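Local coordinates for protein putative SnoaL-like polyketide cyclase (Shewanella denitrificans, PDB 3LZA) that is of unproven function but belongs to the SnoaL-like family of the NTF2 clan and is probably a polyketide cyclase-like enzyme, at residues A[5-8]-A[9-12]; A[23-26]-A[27-30]. All coordinates share one frame; numbering follows the deposited sequence. Where two conformers were deposited one is given.

Interaction 1 (A[5-8]-A[9-12]); sequences DRPI and EQQL
Arg6, just before helix 8-21, hydrogen-bonds to Gln10 in the first turn of that helix, the first of this NTF2-like fold, with Pro7 as the N-cap residue. Pro7 O accepts from Gln11 N at 3.0 Å, and Ile8 O accepts from Leu12 N, one residue further on. From CB, which lies 4.1 Å from Gln10 CB, the Arg6 chain runs extended. Its CG passes Gln10 OE1, and CD comes closer to that oxygen, at 3.5 Å. NE and CZ pass it without bonding, and Arg6 NH1 finally donates to Gln10 OE1 over 3.0 Å, the oxygen lying at the guanidinium edge near its plane. The donor lies in the carbonyl plane, while guanidinium and amide planes differ by 37°. On the other end of the amide, Gln10 NE2 is hydrogen-bonded to Asn76 OD1 of strand 66-77, so both ends of the group are held. Pro7 lies alongside Gln10, with its CG 3.8 Å from Gln10 NE2. Gln11 turns back to the loop: with its CG anti to the carbonyl carbon (chi1 -66°) and the chain extended beyond, NE2 reaches Arg6 O at 2.8 Å, tilted 24° from the carbonyl plane.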
ATOM      1  N   ASP A   5     -20.457  -7.481  -9.681  1.00 26.53           N
ATOM      2  CA  ASP A   5     -20.876  -7.535  -8.252  1.00 26.13           C
ATOM      3  C   ASP A   5     -19.911  -6.737  -7.350  1.00 25.68           C
ATOM      4  O   ASP A   5     -20.103  -6.641  -6.130  1.00 25.46           O
ATOM      5  CB  ASP A   5     -20.979  -8.990  -7.784  1.00 26.43           C
ATOM      6  N   ARG A   6     -18.869  -6.163  -7.944  1.00 25.02           N
ATOM      7  CA  ARG A   6     -17.969  -5.306  -7.182  1.00 24.59           C
ATOM      8  C   ARG A   6     -18.660  -4.004  -6.786  1.00 23.31           C
ATOM      9  O   ARG A   6     -19.484  -3.489  -7.536  1.00 21.28           O
ATOM     10  CB  ARG A   6     -16.710  -4.999  -7.987  1.00 25.49           C
ATOM     11  CG  ARG A   6     -15.847  -6.213  -8.205  1.00 27.73           C
ATOM     12  CD  ARG A   6     -14.492  -5.861  -8.737  1.00 30.27           C
ATOM     13  NE  ARG A   6     -13.675  -7.066  -8.908  1.00 34.05           N
ATOM     14  CZ  ARG A   6     -12.928  -7.650  -7.963  1.00 36.22           C
ATOM     15  NH1 ARG A   6     -12.850  -7.171  -6.718  1.00 34.64           N
ATOM     16  NH2 ARG A   6     -12.237  -8.745  -8.279  1.00 39.51           N
ATOM     17  N   PRO A   7     -18.315  -3.461  -5.604  1.00 22.13           N
ATOM     18  CA  PRO A   7     -18.838  -2.164  -5.187  1.00 21.86           C
ATOM     19  C   PRO A   7     -18.565  -1.056  -6.210  1.00 21.35           C
ATOM     20  O   PRO A   7     -17.556  -1.118  -6.937  1.00 19.95           O
ATOM     21  CB  PRO A   7     -18.049  -1.853  -3.902  1.00 21.98           C
ATOM     22  CG  PRO A   7     -17.446  -3.142  -3.452  1.00 22.39           C
ATOM     23  CD  PRO A   7     -17.592  -4.161  -4.529  1.00 22.57           C
ATOM     24  N   ILE A   8     -19.405  -0.027  -6.216  1.00 20.58           N
ATOM     25  CA  ILE A   8     -19.246   1.101  -7.157  1.00 20.61           C
ATOM     26  C   ILE A   8     -17.851   1.768  -7.107  1.00 19.28           C
ATOM     27  O   ILE A   8     -17.296   2.181  -8.132  1.00 19.02           O
ATOM     28  CB  ILE A   8     -20.391   2.143  -6.979  1.00 21.10           C
ATOM     29  CG1 ILE A   8     -20.305   3.291  -7.998  1.00 22.66           C
ATOM     30  CG2 ILE A   8     -20.400   2.727  -5.569  1.00 22.87           C
ATOM     31  CD1 ILE A   8     -20.867   2.955  -9.373  1.00 23.34           C
ATOM     32  N   GLU A   9     -17.264   1.857  -5.922  1.00 16.67           N
ATOM     33  CA  GLU A   9     -16.004   2.526  -5.772  1.00 15.75           C
ATOM     34  C   GLU A   9     -14.927   1.698  -6.471  1.00 13.70           C
ATOM     35  O   GLU A   9     -13.995   2.225  -7.090  1.00 13.81           O
ATOM     36  CB  GLU A   9     -15.708   2.707  -4.290  1.00 15.72           C
ATOM     37  CG  GLU A   9     -16.715   3.615  -3.577  1.00 16.60           C
ATOM     38  CD  GLU A   9     -17.840   2.878  -2.861  1.00 17.45           C
ATOM     39  OE1 GLU A   9     -18.110   1.697  -3.157  1.00 13.46           O
ATOM     40  OE2 GLU A   9     -18.462   3.501  -1.974  1.00 19.48           O
ATOM     41  N   GLN A  10     -15.080   0.380  -6.399  1.00 12.37           N
ATOM     42  CA  GLN A  10     -14.173  -0.501  -7.117  1.00 10.76           C
ATOM     43  C   GLN A  10     -14.349  -0.445  -8.641  1.00 11.26           C
ATOM     44  O   GLN A  10     -13.366  -0.516  -9.384  1.00 12.16           O
ATOM     45  CB  GLN A  10     -14.305  -1.927  -6.614  1.00 10.53           C
ATOM     46  CG  GLN A  10     -13.714  -2.124  -5.216  1.00 11.23           C
ATOM     47  CD  GLN A  10     -13.636  -3.581  -4.803  1.00 12.06           C
ATOM     48  OE1 GLN A  10     -13.501  -4.459  -5.633  1.00 17.95           O
ATOM     49  NE2 GLN A  10     -13.700  -3.833  -3.491  1.00 14.72           N
ATOM     50  N   GLN A  11     -15.595  -0.329  -9.106  1.00 12.57           N
ATOM     51  CA  GLN A  11     -15.846  -0.177 -10.555  1.00 13.16           C
ATOM     52  C   GLN A  11     -15.292   1.156 -11.078  1.00 13.29           C
ATOM     53  O   GLN A  11     -14.688   1.196 -12.186  1.00 13.36           O
ATOM     54  CB  GLN A  11     -17.342  -0.283 -10.831  1.00 13.64           C
ATOM     55  CG  GLN A  11     -17.895  -1.654 -10.530  1.00 16.00           C
ATOM     56  CD  GLN A  11     -19.380  -1.741 -10.830  1.00 20.45           C
ATOM     57  OE1 GLN A  11     -19.885  -1.027 -11.693  1.00 25.72           O
ATOM     58  NE2 GLN A  11     -20.085  -2.630 -10.129  1.00 22.79           N
ATOM     59  N   LEU A  12     -15.378   2.201 -10.250  1.00 12.59           N
ATOM     60  CA  LEU A  12     -14.730   3.506 -10.553  0.50 12.96           C
ATOM     61  C   LEU A  12     -13.245   3.344 -10.720  1.00 12.81           C
ATOM     62  O   LEU A  12     -12.653   3.851 -11.672  1.00 12.36           O
ATOM     63  CB  LEU A  12     -14.936   4.537  -9.434  0.50 13.85           C
ATOM     64  CG  LEU A  12     -16.113   5.489  -9.527  0.50 14.25           C
ATOM     65  CD1 LEU A  12     -16.066   6.496  -8.377  0.50 14.45           C
ATOM     66  CD2 LEU A  12     -16.106   6.190 -10.891  0.50 14.70           C
TER

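Interaction 2 (A[23-26]-A[27-30]); sequences HDYQ and TLSK
Asp24 caps the N-terminus of helix 25-29 by gripping Thr27 with both carboxylate oxygens. The preceding His23, with positive phi, is the C-prime residue of the Schellman motif that ends helix 8-21, so one helix stops and the next starts within a very short turn. In Asp24, CG stands anti to the backbone N (chi1 173°), which swings the carboxylate towards the first turn. There OD1 accepts from Thr27 N at 3.1 Å in a nearly straight bond (171°), and OD2 takes the Thr27 OG1 hydroxyl at 2.6 Å; both donors approach from above the carboxylate plane. The backbone of Asp24 adds a third link, its O accepting from Leu28 N at 2.9 Å. Tyr25 follows with its O bound to Ser29 N, while Leu28 CD2 lies at the edge of the Tyr25 ring, 4.3 Å from Tyr25 CD1. Gln26 contributes its carbonyl: Ser29 OG and Lys30 NZ, each 2.9 Å from Gln26 O, reach that oxygen from opposite faces of its plane. Lys30 bends at chi2 and chi4, which turns NZ back to Gln26 O. Beyond the turn, Tyr25 packs on Leu57, Gln58 and His61 of helix 50-61, and buried Leu28 touches Leu57 of the same helix and Tyr16, Ala19 and Leu20 of helix 8-21.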
ATOM      1  N   HIS A  23      -3.678   4.114 -22.252  1.00 11.29           N
ATOM      2  CA  HIS A  23      -3.190   5.410 -22.722  1.00 12.34           C
ATOM      3  C   HIS A  23      -4.321   6.258 -23.335  1.00 12.49           C
ATOM      4  O   HIS A  23      -4.149   6.948 -24.352  1.00 12.04           O
ATOM      5  CB  HIS A  23      -2.019   5.261 -23.707  1.00 12.28           C
ATOM      6  CG  HIS A  23      -1.008   4.236 -23.312  1.00 14.42           C
ATOM      7  ND1 HIS A  23      -0.236   4.341 -22.169  1.00 15.42           N
ATOM      8  CD2 HIS A  23      -0.631   3.089 -23.924  1.00 14.33           C
ATOM      9  CE1 HIS A  23       0.561   3.289 -22.091  1.00 12.62           C
ATOM     10  NE2 HIS A  23       0.352   2.523 -23.148  1.00 15.43           N
ATOM     11  N   ASP A  24      -5.496   6.200 -22.691  1.00 12.83           N
ATOM     12  CA  ASP A  24      -6.681   6.872 -23.203  1.00 12.67           C
ATOM     13  C   ASP A  24      -6.879   8.162 -22.404  1.00 12.38           C
ATOM     14  O   ASP A  24      -7.507   8.163 -21.353  1.00 12.31           O
ATOM     15  CB  ASP A  24      -7.882   5.930 -23.086  1.00 13.40           C
ATOM     16  CG  ASP A  24      -9.198   6.565 -23.436  1.00 11.85           C
ATOM     17  OD1 ASP A  24      -9.253   7.752 -23.846  1.00 14.39           O
ATOM     18  OD2 ASP A  24     -10.243   5.865 -23.273  1.00 14.28           O
ATOM     19  N   TYR A  25      -6.352   9.274 -22.913  1.00 12.27           N
ATOM     20  CA  TYR A  25      -6.291  10.489 -22.095  1.00 11.56           C
ATOM     21  C   TYR A  25      -7.580  11.301 -22.139  1.00 10.68           C
ATOM     22  O   TYR A  25      -7.841  12.106 -21.238  1.00 11.75           O
ATOM     23  CB  TYR A  25      -5.056  11.325 -22.452  1.00 11.55           C
ATOM     24  CG  TYR A  25      -3.788  10.489 -22.389  1.00 12.70           C
ATOM     25  CD1 TYR A  25      -3.425   9.839 -21.201  1.00 12.75           C
ATOM     26  CD2 TYR A  25      -2.952  10.350 -23.498  1.00 14.48           C
ATOM     27  CE1 TYR A  25      -2.266   9.037 -21.124  1.00 14.26           C
ATOM     28  CE2 TYR A  25      -1.789   9.534 -23.439  1.00  9.06           C
ATOM     29  CZ  TYR A  25      -1.454   8.915 -22.223  1.00 14.16           C
ATOM     30  OH  TYR A  25      -0.345   8.108 -22.092  1.00 17.83           O
ATOM     31  N   GLN A  26      -8.420  11.050 -23.155  1.00  9.55           N
ATOM     32  CA  GLN A  26      -9.726  11.663 -23.191  1.00  8.51           C
ATOM     33  C   GLN A  26     -10.537  11.082 -22.058  1.00  9.06           C
ATOM     34  O   GLN A  26     -11.100  11.823 -21.265  1.00  8.91           O
ATOM     35  CB  GLN A  26     -10.420  11.456 -24.560  1.00  7.64           C
ATOM     36  CG  GLN A  26      -9.751  12.164 -25.750  1.00  9.20           C
ATOM     37  CD  GLN A  26      -8.567  11.396 -26.339  1.00  9.87           C
ATOM     38  OE1 GLN A  26      -8.513  10.158 -26.252  1.00  8.67           O
ATOM     39  NE2 GLN A  26      -7.602  12.125 -26.926  1.00  6.73           N
ATOM     40  N   THR A  27     -10.571   9.756 -21.944  1.00  8.65           N
ATOM     41  CA  THR A  27     -11.283   9.125 -20.831  1.00  9.60           C
ATOM     42  C   THR A  27     -10.617   9.424 -19.501  1.00  9.01           C
ATOM     43  O   THR A  27     -11.303   9.715 -18.549  1.00 10.57           O
ATOM     44  CB  THR A  27     -11.394   7.594 -21.034  1.00  8.75           C
ATOM     45  OG1 THR A  27     -12.047   7.369 -22.266  1.00 10.22           O
ATOM     46  CG2 THR A  27     -12.208   6.885 -19.910  1.00  9.55           C
ATOM     47  N   LEU A  28      -9.290   9.344 -19.422  1.00 10.30           N
ATOM     48  CA  LEU A  28      -8.603   9.546 -18.156  1.00 10.57           C
ATOM     49  C   LEU A  28      -8.878  10.961 -17.580  1.00 10.68           C
ATOM     50  O   LEU A  28      -9.147  11.121 -16.358  1.00 10.88           O
ATOM     51  CB  LEU A  28      -7.094   9.244 -18.296  1.00 11.36           C
ATOM     52  CG  LEU A  28      -6.306   9.127 -17.005  1.00 12.52           C
ATOM     53  CD1 LEU A  28      -6.899   8.009 -16.112  1.00 12.86           C
ATOM     54  CD2 LEU A  28      -4.843   8.910 -17.284  1.00 11.04           C
ATOM     55  N   SER A  29      -8.865  11.970 -18.459  1.00 10.39           N
ATOM     56  CA  SER A  29      -9.058  13.346 -18.049  1.00 10.05           C
ATOM     57  C   SER A  29     -10.378  13.577 -17.368  1.00 10.35           C
ATOM     58  O   SER A  29     -10.434  14.466 -16.544  1.00 12.48           O
ATOM     59  CB  SER A  29      -8.946  14.347 -19.214  1.00  9.41           C
ATOM     60  OG  SER A  29     -10.003  14.228 -20.131  1.00 10.78           O
ATOM     61  N   LYS A  30     -11.430  12.817 -17.709  1.00 11.24           N
ATOM     62  CA  LYS A  30     -12.710  12.885 -16.972  1.00 11.57           C
ATOM     63  C   LYS A  30     -12.605  12.628 -15.452  1.00 11.76           C
ATOM     64  O   LYS A  30     -13.482  13.082 -14.670  1.00 11.50           O
ATOM     65  CB  LYS A  30     -13.771  11.888 -17.526  1.00 12.44           C
ATOM     66  CG  LYS A  30     -14.146  11.968 -19.015  1.00 17.06           C
ATOM     67  CD  LYS A  30     -14.358  13.382 -19.551  1.00 22.19           C
ATOM     68  CE  LYS A  30     -14.610  13.367 -21.073  1.00 25.11           C
ATOM     69  NZ  LYS A  30     -13.326  13.632 -21.850  1.00 26.79           N
TER

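Interactions 1 and 2 lie at the N-termini of consecutive helices, 8-21 and 25-29, with centres about 19 Å apart and no direct touch. Both are surface contacts, each with one buried residue, Gln10 in the first and Leu28 in the second. The N-cap residues differ: in 5-12 a proline offers its backbone O to the helix, and arginine and glutamine side chains add bonds beside it, whereas in 23-30 an aspartate carboxylate takes up backbone and hydroxyl donors. Their surroundings differ as well. Interaction 1 touches strand 66-77, an outermost strand of the sheet within the chain, and loop residues; interaction 2 rests Tyr25, Thr27 and Leu28 on helices 8-21 and 50-61.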